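Local coordinates for telomerase reverse transcriptase (Candida tropicalis MYA-3404, PDB 6ZD1), which probably extends chromosome ends by reverse-transcribing a template within its own RNA component into telomeric DNA repeats, at residues E184-D189 with K235-R240; F338-C343 with A531-E536; S42-N47 with K92-D97; V245-L250 with Q464-S469. All coordinates share one frame; numbering follows the deposited sequence.

Contact 1 (E184-D189 with K235-R240); sequences ESSNMD and KLIPKR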
loop_
_atom_site.group_PDB
_atom_site.type_symbol
_atom_site.label_atom_id
_atom_site.label_comp_id
_atom_site.label_asym_id
_atom_site.label_seq_id
_atom_site.Cartn_x
_atom_site.Cartn_y
_atom_site.Cartn_z
ATOM N N GLU A 184 -8.579 -5.306 -1.152
ATOM C CA GLU A 184 -7.546 -6.051 -1.854
ATOM C C GLU A 184 -6.970 -7.117 -0.933
ATOM O O GLU A 184 -6.766 -6.884 0.261
ATOM C CB GLU A 184 -6.442 -5.121 -2.362
ATOM C CG GLU A 184 -5.609 -4.449 -1.288
ATOM C CD GLU A 184 -4.738 -3.339 -1.844
ATOM O OE1 GLU A 184 -5.133 -2.718 -2.855
ATOM O OE2 GLU A 184 -3.658 -3.086 -1.273
ATOM N N SER A 185 -6.760 -8.308 -1.483
ATOM C CA SER A 185 -6.216 -9.406 -0.698
ATOM C C SER A 185 -4.733 -9.207 -0.420
ATOM O O SER A 185 -4.003 -8.597 -1.207
ATOM C CB SER A 185 -6.415 -10.740 -1.414
ATOM O OG SER A 185 -5.812 -11.798 -0.687
ATOM N N SER A 186 -4.297 -9.708 0.732
ATOM C CA SER A 186 -2.878 -9.960 0.968
ATOM C C SER A 186 -2.562 -11.321 0.358
ATOM O O SER A 186 -2.910 -12.365 0.913
ATOM C CB SER A 186 -2.561 -9.916 2.457
ATOM O OG SER A 186 -3.262 -10.929 3.152
ATOM N N ASN A 187 -1.904 -11.303 -0.796
ATOM C CA ASN A 187 -1.693 -12.481 -1.626
ATOM C C ASN A 187 -0.314 -12.352 -2.273
ATOM O O ASN A 187 0.486 -11.487 -1.901
ATOM C CB ASN A 187 -2.830 -12.613 -2.652
ATOM C CG ASN A 187 -2.899 -13.988 -3.286
ATOM O OD1 ASN A 187 -2.281 -14.238 -4.321
ATOM N ND2 ASN A 187 -3.662 -14.884 -2.672
HETATM N N MSE A 188 -0.006 -13.249 -3.206
HETATM C CA MSE A 188 1.183 -13.085 -4.042
HETATM C C MSE A 188 0.873 -12.131 -5.194
HETATM O O MSE A 188 1.657 -11.233 -5.508
HETATM C CB MSE A 188 1.666 -14.437 -4.569
HETATM C CG MSE A 188 3.183 -14.569 -4.618
HETATM SE SE MSE A 188 4.023 -13.971 -2.962
HETATM C CE MSE A 188 3.093 -15.135 -1.702
ATOM N N ASP A 189 -0.283 -12.345 -5.823
ATOM C CA ASP A 189 -0.781 -11.496 -6.902
ATOM C C ASP A 189 -1.864 -10.597 -6.315
ATOM O O ASP A 189 -3.029 -10.994 -6.207
ATOM C CB ASP A 189 -1.314 -12.334 -8.059
ATOM C CG ASP A 189 -1.749 -11.491 -9.243
ATOM O OD1 ASP A 189 -1.531 -10.259 -9.222
ATOM O OD2 ASP A 189 -2.313 -12.061 -10.201
ATOM N N LYS A 235 -9.602 -3.259 10.802
ATOM C CA LYS A 235 -9.775 -3.542 9.384
ATOM C C LYS A 235 -9.252 -4.944 9.101
ATOM O O LYS A 235 -8.198 -5.336 9.613
ATOM C CB LYS A 235 -9.040 -2.511 8.518
ATOM C CG LYS A 235 -9.623 -2.338 7.128
ATOM C CD LYS A 235 -8.986 -1.162 6.402
ATOM C CE LYS A 235 -7.805 -1.604 5.552
ATOM N NZ LYS A 235 -8.240 -2.429 4.386
ATOM N N LEU A 236 -9.997 -5.709 8.307
ATOM C CA LEU A 236 -9.660 -7.094 8.008
ATOM C C LEU A 236 -9.266 -7.244 6.543
ATOM O O LEU A 236 -9.799 -6.552 5.670
ATOM C CB LEU A 236 -10.825 -8.027 8.335
ATOM C CG LEU A 236 -11.174 -8.114 9.821
ATOM C CD1 LEU A 236 -12.336 -9.065 10.054
ATOM C CD2 LEU A 236 -9.961 -8.536 10.635
ATOM N N ILE A 237 -8.303 -8.130 6.293
ATOM C CA ILE A 237 -7.749 -8.393 4.963
ATOM C C ILE A 237 -7.701 -9.902 4.747
ATOM O O ILE A 237 -7.200 -10.626 5.614
ATOM C CB ILE A 237 -6.354 -7.770 4.803
ATOM C CG1 ILE A 237 -6.438 -6.258 4.978
ATOM C CG2 ILE A 237 -5.758 -8.102 3.446
ATOM C CD1 ILE A 237 -5.100 -5.603 5.135
ATOM N N PRO A 238 -8.146 -10.406 3.594
ATOM C CA PRO A 238 -8.364 -11.856 3.434
ATOM C C PRO A 238 -7.108 -12.718 3.341
ATOM O O PRO A 238 -6.745 -13.210 2.266
ATOM C CB PRO A 238 -9.186 -11.928 2.141
ATOM C CG PRO A 238 -9.831 -10.569 2.027
ATOM C CD PRO A 238 -8.764 -9.637 2.497
ATOM N N LYS A 239 -6.465 -12.905 4.499
ATOM C CA LYS A 239 -5.208 -13.691 4.623
ATOM C C LYS A 239 -5.506 -15.194 4.560
ATOM O O LYS A 239 -5.467 -15.851 5.620
ATOM C CB LYS A 239 -4.483 -13.333 5.924
ATOM C CG LYS A 239 -3.231 -12.482 5.759
ATOM C CD LYS A 239 -1.947 -13.275 5.883
ATOM C CE LYS A 239 -0.710 -12.452 5.585
ATOM N NZ LYS A 239 0.037 -12.118 6.819
ATOM N N ARG A 240 -5.790 -15.703 3.358
ATOM C CA ARG A 240 -6.053 -17.150 3.130
ATOM C C ARG A 240 -7.143 -17.680 4.071
ATOM O O ARG A 240 -8.317 -17.298 3.896
ATOM C CB ARG A 240 -4.759 -17.957 3.290
ATOM C CG ARG A 240 -3.531 -17.291 2.688
ATOM C CD ARG A 240 -2.283 -18.139 2.843
ATOM N NE ARG A 240 -1.645 -18.426 1.566
ATOM C CZ ARG A 240 -1.359 -19.645 1.124
ATOM N NH1 ARG A 240 -1.655 -20.702 1.861
ATOM N NH2 ARG A 240 -0.779 -19.804 -0.052
#
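K239 folds its side chain round the hydroxyl of S186. Its CB lies 3.9 Å from S186 OG, and CG is modelled only 3.0 Å from the same oxygen, so close that this detail is doubtful. A bend at chi2 (-102°) then keeps the chain near the hydroxyl, with K239 CD and CE each still 3.8 Å from S186 OG. After a further bend at chi4, NZ ends 5.1 Å from that oxygen. The LIPK sequence here fits motif 1 of the reverse transcriptase fingers, strand 231-237 pairing with strand 244-249 in an antiparallel hairpin. Beyond I237 the strand gives way to two consecutive inverse gamma turns, centred on P238 and K239, and these set the backbone against the loop that follows strand 180-184, in the telomerase RNA-binding region. I237 faces that loop with its CG2 branch, which sits 3.5 Å from S186 N and a similar distance from E184 O; its CD1 packs on I246, and R244 also touches the side chain. S185 OG, held anti to its own nitrogen (chi1 176°), turns to P238 O in a weak hydrogen bond of 3.4 Å. The same carbonyl closes the second gamma turn by accepting from R240 N.

Contact 2 (F338-C343 with A531-E536); sequences FDMKEC and AFVNHE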
loop_
_atom_site.group_PDB
_atom_site.type_symbol
_atom_site.label_atom_id
_atom_site.label_comp_id
_atom_site.label_asym_id
_atom_site.label_seq_id
_atom_site.Cartn_x
_atom_site.Cartn_y
_atom_site.Cartn_z
ATOM N N PHE A 338 14.218 -19.216 7.467
ATOM C CA PHE A 338 13.250 -19.411 8.535
ATOM C C PHE A 338 12.547 -18.087 8.802
ATOM O O PHE A 338 13.153 -17.023 8.660
ATOM C CB PHE A 338 13.917 -19.958 9.809
ATOM C CG PHE A 338 15.047 -19.105 10.339
ATOM C CD1 PHE A 338 16.339 -19.242 9.848
ATOM C CD2 PHE A 338 14.818 -18.185 11.350
ATOM C CE1 PHE A 338 17.379 -18.462 10.343
ATOM C CE2 PHE A 338 15.851 -17.405 11.850
ATOM C CZ PHE A 338 17.135 -17.547 11.345
ATOM N N ASP A 339 11.257 -18.161 9.126
ATOM C CA ASP A 339 10.434 -16.982 9.347
ATOM C C ASP A 339 9.783 -17.029 10.726
ATOM O O ASP A 339 9.790 -18.055 11.412
ATOM C CB ASP A 339 9.360 -16.845 8.258
ATOM C CG ASP A 339 8.388 -18.013 8.234
ATOM O OD1 ASP A 339 8.830 -19.174 8.377
ATOM O OD2 ASP A 339 7.175 -17.767 8.066
HETATM N N MSE A 340 9.204 -15.897 11.118
HETATM C CA MSE A 340 8.560 -15.768 12.422
HETATM C C MSE A 340 7.039 -15.870 12.333
HETATM O O MSE A 340 6.421 -15.366 11.390
HETATM C CB MSE A 340 8.960 -14.449 13.086
HETATM C CG MSE A 340 10.461 -14.311 13.329
HETATM SE SE MSE A 340 11.208 -15.823 14.312
HETATM C CE MSE A 340 13.055 -15.222 14.479
ATOM N N LYS A 341 6.451 -16.541 13.322
ATOM C CA LYS A 341 5.003 -16.697 13.420
ATOM C C LYS A 341 4.406 -15.460 14.076
ATOM O O LYS A 341 4.655 -15.201 15.260
ATOM C CB LYS A 341 4.653 -17.943 14.230
ATOM C CG LYS A 341 4.766 -19.258 13.485
ATOM C CD LYS A 341 4.414 -20.434 14.388
ATOM C CE LYS A 341 5.370 -20.530 15.570
ATOM N NZ LYS A 341 5.131 -21.744 16.398
ATOM N N GLU A 342 3.606 -14.711 13.319
ATOM C CA GLU A 342 2.815 -13.589 13.835
ATOM C C GLU A 342 3.675 -12.616 14.644
ATOM O O GLU A 342 3.419 -12.343 15.819
ATOM C CB GLU A 342 1.636 -14.100 14.672
ATOM C CG GLU A 342 0.762 -15.141 13.982
ATOM C CD GLU A 342 0.216 -14.665 12.647
ATOM O OE1 GLU A 342 0.770 -15.066 11.601
ATOM O OE2 GLU A 342 -0.761 -13.885 12.643
ATOM N N CYS A 343 4.715 -12.094 13.986
ATOM C CA CYS A 343 5.710 -11.277 14.680
ATOM C C CYS A 343 5.086 -10.059 15.357
ATOM O O CYS A 343 5.547 -9.637 16.424
ATOM C CB CYS A 343 6.808 -10.846 13.709
ATOM S SG CYS A 343 6.282 -9.664 12.472
ATOM N N ALA A 531 9.743 -13.566 19.414
ATOM C CA ALA A 531 9.983 -14.232 18.142
ATOM C C ALA A 531 9.788 -15.735 18.307
ATOM O O ALA A 531 10.461 -16.365 19.129
ATOM C CB ALA A 531 11.390 -13.926 17.635
ATOM N N PHE A 532 8.881 -16.306 17.515
ATOM C CA PHE A 532 8.617 -17.740 17.512
ATOM C C PHE A 532 8.844 -18.264 16.102
ATOM O O PHE A 532 8.134 -17.871 15.170
ATOM C CB PHE A 532 7.189 -18.044 17.969
ATOM C CG PHE A 532 6.924 -17.713 19.411
ATOM C CD1 PHE A 532 6.462 -16.457 19.777
ATOM C CD2 PHE A 532 7.122 -18.662 20.401
ATOM C CE1 PHE A 532 6.210 -16.154 21.102
ATOM C CE2 PHE A 532 6.870 -18.363 21.730
ATOM C CZ PHE A 532 6.419 -17.111 22.080
ATOM N N VAL A 533 9.828 -19.152 15.952
ATOM C CA VAL A 533 10.206 -19.661 14.638
ATOM C C VAL A 533 9.087 -20.522 14.070
ATOM O O VAL A 533 8.589 -21.445 14.729
ATOM C CB VAL A 533 11.518 -20.454 14.719
ATOM C CG1 VAL A 533 11.923 -20.958 13.331
ATOM C CG2 VAL A 533 12.614 -19.600 15.324
ATOM N N ASN A 534 8.703 -20.238 12.829
ATOM C CA ASN A 534 7.715 -21.037 12.109
ATOM C C ASN A 534 8.430 -22.269 11.560
ATOM O O ASN A 534 8.901 -22.289 10.424
ATOM C CB ASN A 534 7.072 -20.210 11.003
ATOM C CG ASN A 534 5.834 -20.860 10.436
ATOM O OD1 ASN A 534 5.404 -21.918 10.901
ATOM N ND2 ASN A 534 5.245 -20.227 9.431
ATOM N N HIS A 535 8.501 -23.317 12.388
ATOM C CA HIS A 535 9.365 -24.456 12.082
ATOM C C HIS A 535 8.916 -25.189 10.825
ATOM O O HIS A 535 9.752 -25.636 10.031
ATOM C CB HIS A 535 9.411 -25.419 13.267
ATOM C CG HIS A 535 10.119 -24.869 14.464
ATOM N ND1 HIS A 535 9.478 -24.628 15.662
ATOM C CD2 HIS A 535 11.412 -24.514 14.650
ATOM C CE1 HIS A 535 10.347 -24.150 16.534
ATOM N NE2 HIS A 535 11.527 -24.069 15.946
ATOM N N GLU A 536 7.606 -25.329 10.623
ATOM C CA GLU A 536 7.128 -26.058 9.454
ATOM C C GLU A 536 7.461 -25.345 8.149
ATOM O O GLU A 536 7.448 -25.982 7.090
ATOM C CB GLU A 536 5.619 -26.285 9.550
ATOM C CG GLU A 536 4.800 -25.006 9.562
ATOM C CD GLU A 536 3.309 -25.273 9.594
ATOM O OE1 GLU A 536 2.907 -26.432 9.355
ATOM O OE2 GLU A 536 2.541 -24.323 9.859
HETATM O O HOH W 1 7.066 -14.669 16.205
#
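The D339 carboxylate and the N534 amide meet with their planes 41° apart, joined by a weak hydrogen bond of 3.4 Å from N534 ND2 to D339 OD2. The other carboxylate oxygen, D339 OD1, rests 3.3 Å from N534 CB. On the F338 side, V533 CG1 approaches the ring obliquely, while the F504 ring lies nearly parallel to it. K341 runs across N534 at about a right angle, its CG 3.5 Å from N534 CB; the bend at chi3 (-62°) then carries CE toward V533 O. M340 sends its selenium and CE to A531 CB, CE at 3.8 Å, and Y477 of helix 469-484 packs on both residues. The backbones are tied by a single beta bridge, M340 with V533. Its two bonds are short and almost straight: N534 N to D339 O and K341 N to F532 O, each 2.8 Å. One water prolongs the pairing, donating to K341 O at 2.6 Å and accepting from F532 N. Both the FDMKEC sequence and the central place of strand 334-339 in its sheet, next to strand 503-508, which begins at D503, mark motif A of the reverse transcriptase palm; 531-536, ahead of strand 539-541, fits motif D. The bridge thus joins motif D to motif A, which in relatives carries a metal-binding aspartate.

Contact 3 (S42-N47 with K92-D97); sequences SRIISN and KLLPLD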
loop_
_atom_site.group_PDB
_atom_site.type_symbol
_atom_site.label_atom_id
_atom_site.label_comp_id
_atom_site.label_asym_id
_atom_site.label_seq_id
_atom_site.Cartn_x
_atom_site.Cartn_y
_atom_site.Cartn_z
ATOM N N SER A 42 -33.487 13.972 -14.915
ATOM C CA SER A 42 -34.777 13.660 -14.312
ATOM C C SER A 42 -35.159 12.210 -14.563
ATOM O O SER A 42 -35.642 11.524 -13.656
ATOM C CB SER A 42 -35.857 14.594 -14.858
ATOM O OG SER A 42 -35.527 15.950 -14.627
ATOM N N ARG A 43 -34.926 11.716 -15.780
ATOM C CA ARG A 43 -35.296 10.340 -16.087
ATOM C C ARG A 43 -34.390 9.341 -15.381
ATOM O O ARG A 43 -34.843 8.249 -15.018
ATOM C CB ARG A 43 -35.271 10.119 -17.598
ATOM C CG ARG A 43 -36.472 10.717 -18.308
ATOM C CD ARG A 43 -36.105 11.195 -19.695
ATOM N NE ARG A 43 -35.666 10.109 -20.559
ATOM C CZ ARG A 43 -34.843 10.271 -21.588
ATOM N NH1 ARG A 43 -34.362 11.474 -21.867
ATOM N NH2 ARG A 43 -34.497 9.230 -22.330
ATOM N N ILE A 44 -33.123 9.694 -15.162
ATOM C CA ILE A 44 -32.231 8.803 -14.427
ATOM C C ILE A 44 -32.633 8.751 -12.960
ATOM O O ILE A 44 -32.757 7.671 -12.371
ATOM C CB ILE A 44 -30.768 9.245 -14.597
ATOM C CG1 ILE A 44 -30.327 9.053 -16.049
ATOM C CG2 ILE A 44 -29.867 8.469 -13.644
ATOM C CD1 ILE A 44 -28.916 9.512 -16.324
ATOM N N ILE A 45 -32.868 9.918 -12.355
ATOM C CA ILE A 45 -33.284 9.962 -10.957
ATOM C C ILE A 45 -34.628 9.266 -10.781
ATOM O O ILE A 45 -34.865 8.582 -9.778
ATOM C CB ILE A 45 -33.317 11.419 -10.456
ATOM C CG1 ILE A 45 -31.899 11.987 -10.409
ATOM C CG2 ILE A 45 -33.953 11.508 -9.079
ATOM C CD1 ILE A 45 -31.820 13.385 -9.832
ATOM N N SER A 46 -35.522 9.408 -11.763
ATOM C CA SER A 46 -36.820 8.749 -11.667
ATOM C C SER A 46 -36.679 7.235 -11.709
ATOM O O SER A 46 -37.326 6.525 -10.929
ATOM C CB SER A 46 -37.745 9.227 -12.787
ATOM O OG SER A 46 -37.340 8.702 -14.039
ATOM N N ASN A 47 -35.833 6.722 -12.604
ATOM C CA ASN A 47 -35.601 5.284 -12.642
ATOM C C ASN A 47 -34.983 4.794 -11.344
ATOM O O ASN A 47 -35.274 3.678 -10.898
ATOM C CB ASN A 47 -34.708 4.929 -13.831
ATOM C CG ASN A 47 -35.402 5.147 -15.159
ATOM O OD1 ASN A 47 -36.622 5.013 -15.259
ATOM N ND2 ASN A 47 -34.631 5.481 -16.187
ATOM N N LYS A 92 -30.938 -0.122 -16.466
ATOM C CA LYS A 92 -32.200 0.375 -15.925
ATOM C C LYS A 92 -32.127 1.867 -15.624
ATOM O O LYS A 92 -33.097 2.601 -15.850
ATOM C CB LYS A 92 -32.577 -0.409 -14.667
ATOM C CG LYS A 92 -33.113 -1.808 -14.935
ATOM C CD LYS A 92 -33.272 -2.590 -13.638
ATOM C CE LYS A 92 -34.637 -3.267 -13.541
ATOM N NZ LYS A 92 -35.754 -2.288 -13.374
ATOM N N LEU A 93 -30.984 2.335 -15.115
ATOM C CA LEU A 93 -30.874 3.730 -14.697
ATOM C C LEU A 93 -30.776 4.670 -15.892
ATOM O O LEU A 93 -31.365 5.758 -15.885
ATOM C CB LEU A 93 -29.658 3.905 -13.786
ATOM C CG LEU A 93 -29.892 3.881 -12.275
ATOM C CD1 LEU A 93 -30.633 5.136 -11.852
ATOM C CD2 LEU A 93 -30.665 2.641 -11.857
ATOM N N LEU A 94 -30.038 4.273 -16.924
ATOM C CA LEU A 94 -29.761 5.152 -18.048
ATOM C C LEU A 94 -30.472 4.661 -19.300
ATOM O O LEU A 94 -30.164 3.563 -19.793
ATOM C CB LEU A 94 -28.257 5.252 -18.292
ATOM C CG LEU A 94 -27.496 6.312 -17.490
ATOM C CD1 LEU A 94 -27.555 6.051 -15.988
ATOM C CD2 LEU A 94 -26.054 6.390 -17.968
ATOM N N PRO A 95 -31.426 5.421 -19.833
ATOM C CA PRO A 95 -32.000 5.095 -21.145
ATOM C C PRO A 95 -30.945 5.180 -22.241
ATOM O O PRO A 95 -29.830 5.665 -22.038
ATOM C CB PRO A 95 -33.102 6.146 -21.326
ATOM C CG PRO A 95 -32.729 7.259 -20.398
ATOM C CD PRO A 95 -32.044 6.615 -19.234
ATOM N N LEU A 96 -31.315 4.695 -23.432
ATOM C CA LEU A 96 -30.337 4.540 -24.508
ATOM C C LEU A 96 -29.711 5.876 -24.903
ATOM O O LEU A 96 -28.512 5.941 -25.203
ATOM C CB LEU A 96 -30.983 3.876 -25.726
ATOM C CG LEU A 96 -30.022 3.557 -26.877
ATOM C CD1 LEU A 96 -29.070 2.426 -26.505
ATOM C CD2 LEU A 96 -30.781 3.227 -28.150
ATOM N N ASP A 97 -30.507 6.947 -24.932
ATOM C CA ASP A 97 -29.951 8.260 -25.243
ATOM C C ASP A 97 -29.014 8.756 -24.147
ATOM O O ASP A 97 -28.072 9.502 -24.434
ATOM C CB ASP A 97 -31.075 9.269 -25.488
ATOM C CG ASP A 97 -32.040 9.364 -24.324
ATOM O OD1 ASP A 97 -32.117 8.401 -23.533
ATOM O OD2 ASP A 97 -32.729 10.401 -24.204
#
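Helix 36-50 lies against the last turn of helix 79-93, with I44 CA 5.3 Å from L93 CA and close enough to L93 O for a CA-H...O contact. This is a helix packed on the C-terminal end of another, and it links the N-terminal part of the chain to the telomerase RNA-binding region. I44 fills the middle. Its CD1 reaches L94 CG at 3.7 Å, and its CG2 meets L93 CD1, the two side chains crossing at about a right angle. Y163 of helix 158-179 packs on both I44 and L94. N47 secures the helix end: ND2 donates to L93 O over 3.3 Å, almost straight at 177°, but comes from well above the carbonyl plane. L93 is the last residue with helical angles before L94 departs from them, so the amide serves a carbonyl near the C-terminal pole. N47 OD1 is engaged by K50, which helps fix the rotation of the amide. One residue before I44, R43 bends at chi2 and chi3 (148° and 63°), passes P95, whose CG lies 3.3 Å from R43 NH2, and comes head-on to D97 in a salt bridge. R43 NH1 has a second partner in N39 OD1. The grip centres on one oxygen: R43 NH1 at 3.0 Å and R43 NH2 at 2.8 Å both reach the syn lone pair of D97 OD2, in the guanidinium plane, while the bond from R43 NH2 to D97 OD1 is weak.

Contact 4 (V245-L250 with Q464-S469); sequences VICVPL and QGFSLS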
loop_
_atom_site.group_PDB
_atom_site.type_symbol
_atom_site.label_atom_id
_atom_site.label_comp_id
_atom_site.label_asym_id
_atom_site.label_seq_id
_atom_site.Cartn_x
_atom_site.Cartn_y
_atom_site.Cartn_z
ATOM N N VAL A 245 -5.309 -8.774 10.774
ATOM C CA VAL A 245 -5.957 -7.793 11.630
ATOM C C VAL A 245 -5.119 -6.525 11.576
ATOM O O VAL A 245 -3.962 -6.509 12.010
ATOM C CB VAL A 245 -6.122 -8.307 13.065
ATOM C CG1 VAL A 245 -6.871 -7.283 13.902
ATOM C CG2 VAL A 245 -6.857 -9.639 13.065
ATOM N N ILE A 246 -5.696 -5.471 11.013
ATOM C CA ILE A 246 -5.071 -4.159 10.945
ATOM C C ILE A 246 -5.908 -3.202 11.778
ATOM O O ILE A 246 -7.143 -3.278 11.774
ATOM C CB ILE A 246 -4.948 -3.660 9.490
ATOM C CG1 ILE A 246 -4.226 -4.701 8.633
ATOM C CG2 ILE A 246 -4.214 -2.327 9.437
ATOM C CD1 ILE A 246 -2.864 -5.083 9.167
ATOM N N CYS A 247 -5.239 -2.314 12.500
ATOM C CA CYS A 247 -5.901 -1.292 13.296
ATOM C C CYS A 247 -5.640 0.056 12.641
ATOM O O CYS A 247 -4.486 0.480 12.520
ATOM C CB CYS A 247 -5.399 -1.310 14.738
ATOM S SG CYS A 247 -6.589 -0.693 15.944
ATOM N N VAL A 248 -6.709 0.713 12.199
ATOM C CA VAL A 248 -6.627 1.998 11.513
ATOM C C VAL A 248 -6.879 3.101 12.548
ATOM O O VAL A 248 -7.960 3.128 13.144
ATOM C CB VAL A 248 -7.640 2.093 10.363
ATOM C CG1 VAL A 248 -7.469 3.407 9.618
ATOM C CG2 VAL A 248 -7.488 0.904 9.421
ATOM N N PRO A 249 -5.923 4.001 12.772
ATOM C CA PRO A 249 -6.098 5.006 13.834
ATOM C C PRO A 249 -7.309 5.894 13.587
ATOM O O PRO A 249 -7.485 6.451 12.502
ATOM C CB PRO A 249 -4.791 5.808 13.771
ATOM C CG PRO A 249 -3.805 4.882 13.138
ATOM C CD PRO A 249 -4.594 4.075 12.151
ATOM N N LEU A 250 -8.151 6.013 14.610
ATOM C CA LEU A 250 -9.271 6.942 14.575
ATOM C C LEU A 250 -8.773 8.364 14.777
ATOM O O LEU A 250 -7.992 8.636 15.693
ATOM C CB LEU A 250 -10.298 6.596 15.654
ATOM C CG LEU A 250 -11.327 5.519 15.322
ATOM C CD1 LEU A 250 -12.312 5.378 16.469
ATOM C CD2 LEU A 250 -12.049 5.851 14.023
ATOM N N GLN A 464 -0.737 -3.940 14.143
ATOM C CA GLN A 464 -0.302 -3.538 12.818
ATOM C C GLN A 464 -1.248 -2.469 12.290
ATOM O O GLN A 464 -2.472 -2.610 12.381
ATOM C CB GLN A 464 -0.268 -4.744 11.886
ATOM C CG GLN A 464 0.464 -4.502 10.587
ATOM C CD GLN A 464 0.524 -5.745 9.728
ATOM O OE1 GLN A 464 0.480 -6.866 10.239
ATOM N NE2 GLN A 464 0.611 -5.558 8.416
ATOM N N GLY A 465 -0.686 -1.395 11.748
ATOM C CA GLY A 465 -1.473 -0.274 11.262
ATOM C C GLY A 465 -1.259 1.029 12.003
ATOM O O GLY A 465 -1.736 2.073 11.532
ATOM N N PHE A 466 -0.594 1.023 13.156
ATOM C CA PHE A 466 -0.244 2.264 13.829
ATOM C C PHE A 466 1.065 2.823 13.280
ATOM O O PHE A 466 1.840 2.136 12.607
ATOM C CB PHE A 466 -0.137 2.050 15.337
ATOM C CG PHE A 466 -1.460 2.056 16.041
ATOM C CD1 PHE A 466 -2.006 3.241 16.502
ATOM C CD2 PHE A 466 -2.164 0.881 16.228
ATOM C CE1 PHE A 466 -3.228 3.253 17.144
ATOM C CE2 PHE A 466 -3.386 0.885 16.872
ATOM C CZ PHE A 466 -3.918 2.073 17.330
ATOM N N SER A 467 1.321 4.089 13.617
ATOM C CA SER A 467 2.406 4.835 12.986
ATOM C C SER A 467 3.759 4.169 13.206
ATOM O O SER A 467 4.583 4.099 12.286
ATOM C CB SER A 467 2.424 6.267 13.523
ATOM O OG SER A 467 1.140 6.860 13.433
ATOM N N LEU A 468 4.015 3.689 14.419
ATOM C CA LEU A 468 5.335 3.209 14.798
ATOM C C LEU A 468 5.453 1.690 14.812
ATOM O O LEU A 468 6.528 1.177 15.136
ATOM C CB LEU A 468 5.706 3.756 16.180
ATOM C CG LEU A 468 5.478 5.248 16.424
ATOM C CD1 LEU A 468 5.848 5.619 17.850
ATOM C CD2 LEU A 468 6.263 6.087 15.424
ATOM N N SER A 469 4.394 0.960 14.449
ATOM C CA SER A 469 4.414 -0.495 14.589
ATOM C C SER A 469 5.521 -1.120 13.748
ATOM O O SER A 469 6.251 -2.003 14.217
ATOM C CB SER A 469 3.054 -1.080 14.210
ATOM O OG SER A 469 2.037 -0.572 15.055
#
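G465 has a positive phi of 115° and presses its bare CA on the opposing strand, 3.4 Å from C247 O in a CA-H...O contact. The close approach follows from the absence of a side chain on this face of the loop. Just before it, Q464 O accepts from C247 N in a straight bond of 2.8 Å, and I246 CA adds a CA-H...O contact to the same oxygen. I246 then bends at chi2 (-56°) to lay CD1 over the face of the Q464 amide, 3.5 Å from Q464 CD and nearly as close to Q464 NE2. On the other side of the glycine, F466 takes C247 and P249 together: F466 CE2 is 3.7 Å from C247 CB, and C247 SG stands obliquely to the ring, 4.8 Å from its centroid. P249 CD adds a contact to G465 O. The QGFSLS sequence fits the QG...S signature of reverse transcriptase motif B', leading into helix 469-484, and strand 244-249 is an outer strand of its sheet. With one conventional hydrogen bond across it, the attachment relies otherwise on apolar and CH contacts; C247 O and G465 O, two acceptors 3.3 Å apart, probably repel each other mildly.

In the fold
From the N terminus, contact 3 closes first, drawing helix 36-50 onto the end of helix 79-93 across a mostly helical loop; it stands apart, its centre about 37 Å from that of contact 1. Contact 1 closes next, joining the loop after strand 180-184 to the fingers hairpin. Contact 4 opens on the second strand of that hairpin, and the two touch: K235 N is 2.6 Å from I246 O, a probable hydrogen bond. Contacts 4 and 2 cross in the chain, since 338-343 falls between 245-250 and 464-469, and 531-536 lies beyond both. Contact 4 ties the hairpin's sheet to the loop leading into helix 469-484, contact 2 the palm sheet to the loop after helix 511-520.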